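Local coordinates for protein KLLA0E02245p (Kluyveromyces lactis, PDB 4GPS) that removes the NAD cap and the methylguanosine cap from RNA 5' ends and degrades RNA as a 5'-3' exoribonuclease, using a divalent metal cation, at residues 100-104 against 162-166; 76-80 against 346-350; 191-195 against 365-369. All blocks are in the same frame, centred on the assembly; numbering follows the deposited sequence.

Contact 1: residues 100-104 against 162-166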
loop_
_atom_site.group_PDB
_atom_site.type_symbol
_atom_site.label_atom_id
_atom_site.label_comp_id
_atom_site.label_asym_id
_atom_site.label_seq_id
_atom_site.Cartn_x
_atom_site.Cartn_y
_atom_site.Cartn_z
ATOM N N THR A 100 -21.025 11.404 -4.169
ATOM C CA THR A 100 -21.569 10.765 -2.980
ATOM C C THR A 100 -20.690 9.680 -2.388
ATOM O O THR A 100 -20.108 8.885 -3.112
ATOM C CB THR A 100 -22.916 10.099 -3.307
ATOM O OG1 THR A 100 -23.869 11.107 -3.652
ATOM C CG2 THR A 100 -23.421 9.290 -2.132
ATOM N N LEU A 101 -20.608 9.652 -1.066
ATOM C CA LEU A 101 -19.862 8.616 -0.383
ATOM C C LEU A 101 -20.915 7.823 0.374
ATOM O O LEU A 101 -21.729 8.416 1.088
ATOM C CB LEU A 101 -18.887 9.212 0.626
ATOM C CG LEU A 101 -17.684 9.999 0.130
ATOM C CD1 LEU A 101 -16.991 10.646 1.312
ATOM C CD2 LEU A 101 -16.747 9.058 -0.619
ATOM N N LEU A 102 -20.949 6.511 0.190
ATOM C CA LEU A 102 -21.892 5.693 0.936
ATOM C C LEU A 102 -21.036 4.973 1.968
ATOM O O LEU A 102 -20.135 4.207 1.614
ATOM C CB LEU A 102 -22.588 4.689 0.016
ATOM C CG LEU A 102 -23.318 5.358 -1.143
ATOM C CD1 LEU A 102 -23.976 4.302 -2.008
ATOM C CD2 LEU A 102 -24.355 6.317 -0.599
ATOM N N TRP A 103 -21.313 5.204 3.241
ATOM C CA TRP A 103 -20.525 4.584 4.286
ATOM C C TRP A 103 -21.010 3.248 4.809
ATOM O O TRP A 103 -22.214 2.989 4.890
ATOM C CB TRP A 103 -20.392 5.515 5.500
ATOM C CG TRP A 103 -19.638 6.773 5.219
ATOM C CD1 TRP A 103 -20.143 7.927 4.714
ATOM C CD2 TRP A 103 -18.227 6.976 5.373
ATOM N NE1 TRP A 103 -19.135 8.844 4.546
ATOM C CE2 TRP A 103 -17.949 8.285 4.943
ATOM C CE3 TRP A 103 -17.172 6.174 5.831
ATOM C CZ2 TRP A 103 -16.655 8.817 4.952
ATOM C CZ3 TRP A 103 -15.900 6.690 5.840
ATOM C CH2 TRP A 103 -15.647 8.008 5.406
ATOM N N ASN A 104 -20.035 2.409 5.159
ATOM C CA ASN A 104 -20.261 1.124 5.777
ATOM C C ASN A 104 -21.407 0.252 5.260
ATOM O O ASN A 104 -21.343 -0.234 4.137
ATOM C CB ASN A 104 -20.359 1.370 7.295
ATOM C CG ASN A 104 -19.111 2.070 7.837
ATOM O OD1 ASN A 104 -17.983 1.612 7.600
ATOM N ND2 ASN A 104 -19.296 3.173 8.545
ATOM N N GLU A 162 -12.928 12.956 5.734
ATOM C CA GLU A 162 -14.252 12.627 6.267
ATOM C C GLU A 162 -14.069 11.391 7.170
ATOM O O GLU A 162 -14.681 11.280 8.224
ATOM C CB GLU A 162 -15.221 12.275 5.149
ATOM C CG GLU A 162 -15.474 13.391 4.163
ATOM C CD GLU A 162 -16.323 14.501 4.739
ATOM O OE1 GLU A 162 -17.316 14.197 5.454
ATOM O OE2 GLU A 162 -15.994 15.673 4.459
ATOM N N ALA A 163 -13.228 10.457 6.738
ATOM C CA ALA A 163 -12.965 9.275 7.521
ATOM C C ALA A 163 -12.335 9.680 8.866
ATOM O O ALA A 163 -12.656 9.098 9.887
ATOM C CB ALA A 163 -12.040 8.328 6.753
ATOM N N TYR A 164 -11.463 10.690 8.869
ATOM C CA TYR A 164 -10.826 11.140 10.104
ATOM C C TYR A 164 -11.867 11.740 11.032
ATOM O O TYR A 164 -11.883 11.473 12.225
ATOM C CB TYR A 164 -9.783 12.212 9.836
ATOM C CG TYR A 164 -9.033 12.647 11.080
ATOM C CD1 TYR A 164 -7.989 11.866 11.592
ATOM C CD2 TYR A 164 -9.371 13.822 11.754
ATOM C CE1 TYR A 164 -7.315 12.239 12.722
ATOM C CE2 TYR A 164 -8.693 14.205 12.907
ATOM C CZ TYR A 164 -7.662 13.402 13.383
ATOM O OH TYR A 164 -6.981 13.754 14.502
ATOM N N GLN A 165 -12.726 12.581 10.481
ATOM C CA GLN A 165 -13.767 13.206 11.277
ATOM C C GLN A 165 -14.683 12.148 11.906
ATOM O O GLN A 165 -15.108 12.301 13.037
ATOM C CB GLN A 165 -14.553 14.158 10.383
ATOM C CG GLN A 165 -15.935 14.535 10.857
ATOM C CD GLN A 165 -16.542 15.644 9.991
ATOM O OE1 GLN A 165 -16.003 16.764 9.942
ATOM N NE2 GLN A 165 -17.653 15.340 9.296
ATOM N N ARG A 166 -14.969 11.069 11.181
ATOM C CA ARG A 166 -15.847 10.029 11.689
ATOM C C ARG A 166 -15.222 9.160 12.743
ATOM O O ARG A 166 -15.936 8.547 13.534
ATOM C CB ARG A 166 -16.270 9.073 10.591
ATOM C CG ARG A 166 -17.417 9.441 9.760
ATOM C CD ARG A 166 -17.601 8.280 8.790
ATOM N NE ARG A 166 -18.768 7.453 9.081
ATOM C CZ ARG A 166 -20.001 7.736 8.666
ATOM N NH1 ARG A 166 -20.239 8.829 7.939
ATOM N NH2 ARG A 166 -20.995 6.915 8.975
HETATM O O HOH W 1 -21.251 4.387 10.661
#

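Contact 2: residues 76-80 against 346-350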
loop_
_atom_site.group_PDB
_atom_site.type_symbol
_atom_site.label_atom_id
_atom_site.label_comp_id
_atom_site.label_asym_id
_atom_site.label_seq_id
_atom_site.Cartn_x
_atom_site.Cartn_y
_atom_site.Cartn_z
ATOM N N VAL A 76 13.408 -15.489 8.414
ATOM C CA VAL A 76 12.500 -16.001 9.456
ATOM C C VAL A 76 11.309 -16.498 8.636
ATOM O O VAL A 76 10.861 -15.821 7.697
ATOM C CB VAL A 76 12.055 -14.908 10.494
ATOM C CG1 VAL A 76 11.191 -13.846 9.838
ATOM C CG2 VAL A 76 11.295 -15.551 11.643
ATOM N N ASP A 77 10.827 -17.689 8.974
ATOM C CA ASP A 77 9.730 -18.336 8.257
ATOM C C ASP A 77 8.393 -17.632 8.229
ATOM O O ASP A 77 7.759 -17.567 7.176
ATOM C CB ASP A 77 9.512 -19.766 8.780
ATOM C CG ASP A 77 10.757 -20.622 8.654
ATOM O OD1 ASP A 77 11.568 -20.372 7.719
ATOM O OD2 ASP A 77 10.920 -21.550 9.476
ATOM N N LYS A 78 7.941 -17.149 9.386
ATOM C CA LYS A 78 6.660 -16.468 9.465
ATOM C C LYS A 78 6.855 -14.983 9.131
ATOM O O LYS A 78 7.811 -14.337 9.579
ATOM C CB LYS A 78 6.048 -16.607 10.871
ATOM C CG LYS A 78 4.562 -16.186 10.959
ATOM C CD LYS A 78 3.945 -16.454 12.334
ATOM C CE LYS A 78 4.572 -15.533 13.393
ATOM N NZ LYS A 78 4.060 -15.753 14.801
ATOM N N THR A 79 5.933 -14.445 8.346
ATOM C CA THR A 79 5.997 -13.048 7.975
ATOM C C THR A 79 5.753 -12.147 9.206
ATOM O O THR A 79 4.923 -12.452 10.044
ATOM C CB THR A 79 4.942 -12.746 6.894
ATOM O OG1 THR A 79 4.948 -11.345 6.594
ATOM C CG2 THR A 79 3.547 -13.176 7.368
ATOM N N PRO A 80 6.513 -11.050 9.338
ATOM C CA PRO A 80 6.301 -10.163 10.478
ATOM C C PRO A 80 5.068 -9.311 10.169
ATOM O O PRO A 80 4.579 -9.303 9.037
ATOM C CB PRO A 80 7.597 -9.340 10.512
ATOM C CG PRO A 80 7.957 -9.259 9.078
ATOM C CD PRO A 80 7.750 -10.691 8.630
ATOM N N ILE A 346 -0.657 -13.405 2.316
ATOM C CA ILE A 346 0.485 -12.588 2.723
ATOM C C ILE A 346 1.723 -13.459 2.984
ATOM O O ILE A 346 2.836 -13.111 2.569
ATOM C CB ILE A 346 0.157 -11.754 3.988
ATOM C CG1 ILE A 346 1.296 -10.788 4.282
ATOM C CG2 ILE A 346 -0.069 -12.676 5.180
ATOM C CD1 ILE A 346 1.543 -9.858 3.156
ATOM N N GLN A 347 1.535 -14.590 3.659
ATOM C CA GLN A 347 2.638 -15.510 3.942
ATOM C C GLN A 347 3.277 -15.990 2.624
ATOM O O GLN A 347 4.496 -16.178 2.549
ATOM C CB GLN A 347 2.124 -16.715 4.754
ATOM C CG GLN A 347 3.154 -17.816 4.957
ATOM C CD GLN A 347 4.389 -17.345 5.733
ATOM O OE1 GLN A 347 5.517 -17.815 5.473
ATOM N NE2 GLN A 347 4.187 -16.417 6.696
ATOM N N ASP A 348 2.456 -16.177 1.587
ATOM C CA ASP A 348 2.963 -16.611 0.287
ATOM C C ASP A 348 3.842 -15.527 -0.358
ATOM O O ASP A 348 4.970 -15.829 -0.797
ATOM C CB ASP A 348 1.819 -16.996 -0.668
ATOM C CG ASP A 348 0.923 -18.111 -0.105
ATOM O OD1 ASP A 348 1.452 -19.169 0.303
ATOM O OD2 ASP A 348 -0.317 -17.935 -0.071
ATOM N N ILE A 349 3.367 -14.277 -0.437
ATOM C CA ILE A 349 4.226 -13.243 -1.041
ATOM C C ILE A 349 5.480 -13.145 -0.195
ATOM O O ILE A 349 6.556 -13.006 -0.728
ATOM C CB ILE A 349 3.624 -11.831 -1.055
ATOM C CG1 ILE A 349 2.370 -11.811 -1.885
ATOM C CG2 ILE A 349 4.610 -10.870 -1.731
ATOM C CD1 ILE A 349 2.668 -12.093 -3.362
ATOM N N TYR A 350 5.326 -13.242 1.122
ATOM C CA TYR A 350 6.469 -13.165 2.045
ATOM C C TYR A 350 7.540 -14.214 1.758
ATOM O O TYR A 350 8.726 -13.907 1.655
ATOM C CB TYR A 350 6.018 -13.364 3.493
ATOM C CG TYR A 350 7.175 -13.291 4.437
ATOM C CD1 TYR A 350 7.799 -12.076 4.697
ATOM C CD2 TYR A 350 7.716 -14.447 5.008
ATOM C CE1 TYR A 350 8.947 -11.999 5.500
ATOM C CE2 TYR A 350 8.870 -14.382 5.817
ATOM C CZ TYR A 350 9.478 -13.144 6.058
ATOM O OH TYR A 350 10.590 -13.043 6.875
#

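Contact 3: residues 191-195 against 365-369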
loop_
_atom_site.group_PDB
_atom_site.type_symbol
_atom_site.label_atom_id
_atom_site.label_comp_id
_atom_site.label_asym_id
_atom_site.label_seq_id
_atom_site.Cartn_x
_atom_site.Cartn_y
_atom_site.Cartn_z
ATOM N N CYS A 191 11.594 3.811 0.811
ATOM C CA CYS A 191 12.801 4.627 0.603
ATOM C C CYS A 191 14.113 3.858 0.472
ATOM O O CYS A 191 14.826 4.019 -0.505
ATOM C CB CYS A 191 12.929 5.708 1.693
ATOM S SG CYS A 191 11.670 6.987 1.524
ATOM N N PRO A 192 14.428 2.976 1.421
ATOM C CA PRO A 192 15.708 2.268 1.251
ATOM C C PRO A 192 15.785 1.260 0.126
ATOM O O PRO A 192 16.852 0.698 -0.151
ATOM C CB PRO A 192 15.953 1.621 2.617
ATOM C CG PRO A 192 14.627 1.558 3.251
ATOM C CD PRO A 192 13.854 2.751 2.760
ATOM N N PHE A 193 14.674 1.028 -0.551
ATOM C CA PHE A 193 14.728 0.057 -1.617
ATOM C C PHE A 193 14.626 0.697 -3.003
ATOM O O PHE A 193 14.588 -0.012 -4.009
ATOM C CB PHE A 193 13.650 -1.016 -1.386
ATOM C CG PHE A 193 13.610 -1.524 0.027
ATOM C CD1 PHE A 193 12.788 -0.916 0.983
ATOM C CD2 PHE A 193 14.448 -2.535 0.433
ATOM C CE1 PHE A 193 12.806 -1.300 2.318
ATOM C CE2 PHE A 193 14.483 -2.937 1.780
ATOM C CZ PHE A 193 13.660 -2.316 2.720
ATOM N N LEU A 194 14.622 2.031 -3.047
ATOM C CA LEU A 194 14.510 2.769 -4.309
ATOM C C LEU A 194 15.726 3.634 -4.664
ATOM O O LEU A 194 16.542 3.998 -3.815
ATOM C CB LEU A 194 13.291 3.683 -4.282
ATOM C CG LEU A 194 11.925 3.023 -4.128
ATOM C CD1 LEU A 194 10.875 4.113 -3.913
ATOM C CD2 LEU A 194 11.627 2.153 -5.348
ATOM N N ASP A 195 15.803 3.983 -5.941
ATOM C CA ASP A 195 16.863 4.803 -6.484
ATOM C C ASP A 195 16.362 6.221 -6.755
ATOM O O ASP A 195 17.042 7.005 -7.404
ATOM C CB ASP A 195 17.349 4.188 -7.788
ATOM C CG ASP A 195 18.822 4.387 -7.992
ATOM O OD1 ASP A 195 19.292 4.217 -9.149
ATOM O OD2 ASP A 195 19.505 4.710 -6.984
ATOM N N PHE A 365 20.220 -2.577 -2.471
ATOM C CA PHE A 365 19.080 -2.122 -1.638
ATOM C C PHE A 365 18.626 -3.027 -0.485
ATOM O O PHE A 365 17.475 -3.473 -0.438
ATOM C CB PHE A 365 17.869 -1.835 -2.547
ATOM C CG PHE A 365 18.214 -0.999 -3.698
ATOM C CD1 PHE A 365 18.789 -1.578 -4.837
ATOM C CD2 PHE A 365 18.149 0.396 -3.597
ATOM C CE1 PHE A 365 19.309 -0.781 -5.869
ATOM C CE2 PHE A 365 18.663 1.214 -4.611
ATOM C CZ PHE A 365 19.253 0.628 -5.760
ATOM N N TYR A 366 19.533 -3.280 0.444
ATOM C CA TYR A 366 19.254 -4.125 1.584
ATOM C C TYR A 366 18.664 -5.439 1.131
ATOM O O TYR A 366 17.915 -6.064 1.869
ATOM C CB TYR A 366 18.299 -3.410 2.543
ATOM C CG TYR A 366 18.869 -2.104 2.986
ATOM C CD1 TYR A 366 18.594 -0.934 2.293
ATOM C CD2 TYR A 366 19.756 -2.042 4.054
ATOM C CE1 TYR A 366 19.189 0.281 2.648
ATOM C CE2 TYR A 366 20.372 -0.830 4.426
ATOM C CZ TYR A 366 20.084 0.330 3.722
ATOM O OH TYR A 366 20.689 1.531 4.079
ATOM N N LYS A 367 19.025 -5.858 -0.080
ATOM C CA LYS A 367 18.504 -7.092 -0.679
ATOM C C LYS A 367 16.966 -7.212 -0.578
ATOM O O LYS A 367 16.422 -8.320 -0.489
ATOM C CB LYS A 367 19.165 -8.312 -0.052
ATOM C CG LYS A 367 20.658 -8.371 -0.272
ATOM C CD LYS A 367 21.221 -9.691 0.200
ATOM C CE LYS A 367 22.635 -9.926 -0.320
ATOM N NZ LYS A 367 23.005 -11.369 -0.183
ATOM N N PHE A 368 16.277 -6.064 -0.608
ATOM C CA PHE A 368 14.809 -6.020 -0.550
ATOM C C PHE A 368 14.241 -6.981 0.514
ATOM O O PHE A 368 13.271 -7.720 0.290
ATOM C CB PHE A 368 14.205 -6.362 -1.923
ATOM C CG PHE A 368 14.824 -5.612 -3.071
ATOM C CD1 PHE A 368 15.887 -6.166 -3.794
ATOM C CD2 PHE A 368 14.357 -4.347 -3.427
ATOM C CE1 PHE A 368 16.477 -5.470 -4.854
ATOM C CE2 PHE A 368 14.936 -3.644 -4.479
ATOM C CZ PHE A 368 16.004 -4.211 -5.196
ATOM N N ASN A 369 14.844 -6.962 1.689
ATOM C CA ASN A 369 14.392 -7.836 2.752
ATOM C C ASN A 369 13.184 -7.210 3.479
ATOM O O ASN A 369 13.300 -6.121 4.048
ATOM C CB ASN A 369 15.553 -8.066 3.737
ATOM C CG ASN A 369 15.290 -9.214 4.694
ATOM O OD1 ASN A 369 14.225 -9.311 5.314
ATOM N ND2 ASN A 369 16.275 -10.085 4.832
#

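Contact 1: residues 100-104 against 162-166
Trp103 and Arg166 meet flat to flat, and this cation-pi stack carries most of the contact. The guanidinium lies over one face of the indole with the two planes only 12° apart and the centres 3.8 Å from each other. NH1 of Arg166 sits 3.4 Å from CD1 of Trp103, above the five-membered ring. A CH-pi contact completes the cover: CD of Arg166 stands 3.5 Å from the centroid of the Trp103 six-membered ring, because a bend at chi3 (107°) lays the aliphatic arm over one ring and the charge over the other.

Apolar contacts gather at the far end of the indole. CB of Glu162 reaches its edge at CZ2, and CH2 of Trp103 comes to 3.9 Å from CB of Ala163. With an alanine at Trp103, the Arg166 guanidinium would probably lose its aromatic bed and become free to turn.

The polar link is indirect. Water 1 accepts from NH2 of Arg166 and, weakly, from ND2 of Asn104, whose amide is also held by Asn91 and His90 of strand 86-95. The motif is a surface arginine-tryptophan stack, joining strand 100-103, paired antiparallel with 86-95, to helix 156-167 in this PD-(D/E)XK nuclease-like domain.

Contact 2: residues 76-80 against 346-350
Thr79 lies over the flat face of Tyr350, its CA 3.6 Å from the ring centroid and almost exactly on the ring normal, a CH-pi contact. CB of Thr79 comes down beside it, 3.4 Å from CG of Tyr350. CD of Pro80 packs against the same ring, 3.6 Å from CE1 of Tyr350, the proline crossing the tyrosine at about a right angle. At the ring edge, in its plane, stands the carbonyl of Val76; O of Val76 is 2.9 Å from OH of Tyr350, close enough for a hydrogen bond, although Asn371 offers the hydroxyl another acceptor. The loop therefore curls round the ring, meeting it over a face and at its hydroxyl end. With CG anti to the backbone N (chi1 180°), Tyr350 extends from the helix into this curve.

A second shell fixes the threonine. OG1 of Thr79 donates to O of Pro80 at 3.2 Å, in the carbonyl plane on a lone pair, and is also hydrogen-bonded to NE1 of Trp315. The methyl CG2 of Thr79 lies instead near the helix start, 4.3 Å from CG2 of Ile346.

Loop 76-80, between strands 60-63 and 86-95, thus lies against the first turn of helix 346-353. Ile346 and Ile349 pack on helix 305-319, while Val76, Pro80 and Tyr350 touch the beginning of helix 370-393.

Contact 3: residues 191-195 against 365-369
Phe193 turns the edge of its ring to the backbone of the facing loop: its CD2 lies 3.3 Å from O of Phe365, near the ring plane, and 3.6 Å from CA of Phe368. That carbonyl of Phe365 also accepts from N of Phe368, closing the turn beside the ring. O of Pro192, for its part, lies in the planes of two rings at once, 3.4 Å from CD1 of Tyr366 and 3.6 Å from CB of Phe365. Tyr366 also lays its CE1 against CB of Pro192, at 3.5 Å.

Phe365 runs alongside the main chain of 193-195, and Phe368 meets CB and O of Phe193. Phe365 has CG beside its backbone N (chi1 -49°), which carries CD2 to 3.6 Å from C of Phe193 and CE2 on to the carbonyl of Leu194. Phe368 has a similar first torsion; its CD2 approaches CB of Phe193 to 4.0 Å, while CB of Phe365 covers one of its faces. Side chain to side chain, these contacts are apolar, and ring edges also meet main-chain carbonyls.

Arg309 of helix 305-319 borders both Phe193 and Phe365, hydrogen-bonded to O of the first and in cation-pi contact with the second. Asn369 N-caps helix 370-393, on which Pro192 and Phe193 also rest, so the turn after helix 182-190 is wedged between these two helices.

Contacts 2 and 3 are neighbours, their centres about 18 Å apart and their nearest atoms about 5 Å, and both abut helices 305-319 and 370-393. Their segments alternate along the chain, so the two contacts cross in sequence. Asn371 is a common partner: it meets Tyr350 in contact 2 and the capping side chain of Asn369 in contact 3. Contact 1 lies across the centre of the chain, some 33 and 35 Å from the others between centres. Contact 2 lies nearer the active site, the Ile346 side chain about 8 Å from that of Gln317, a probable substrate residue, and about 9 Å from that of metal-binding Glu293. Contact 1 is farther off: the side chain of Leu101 is about 11 Å from that of Glu280, which probably binds substrate.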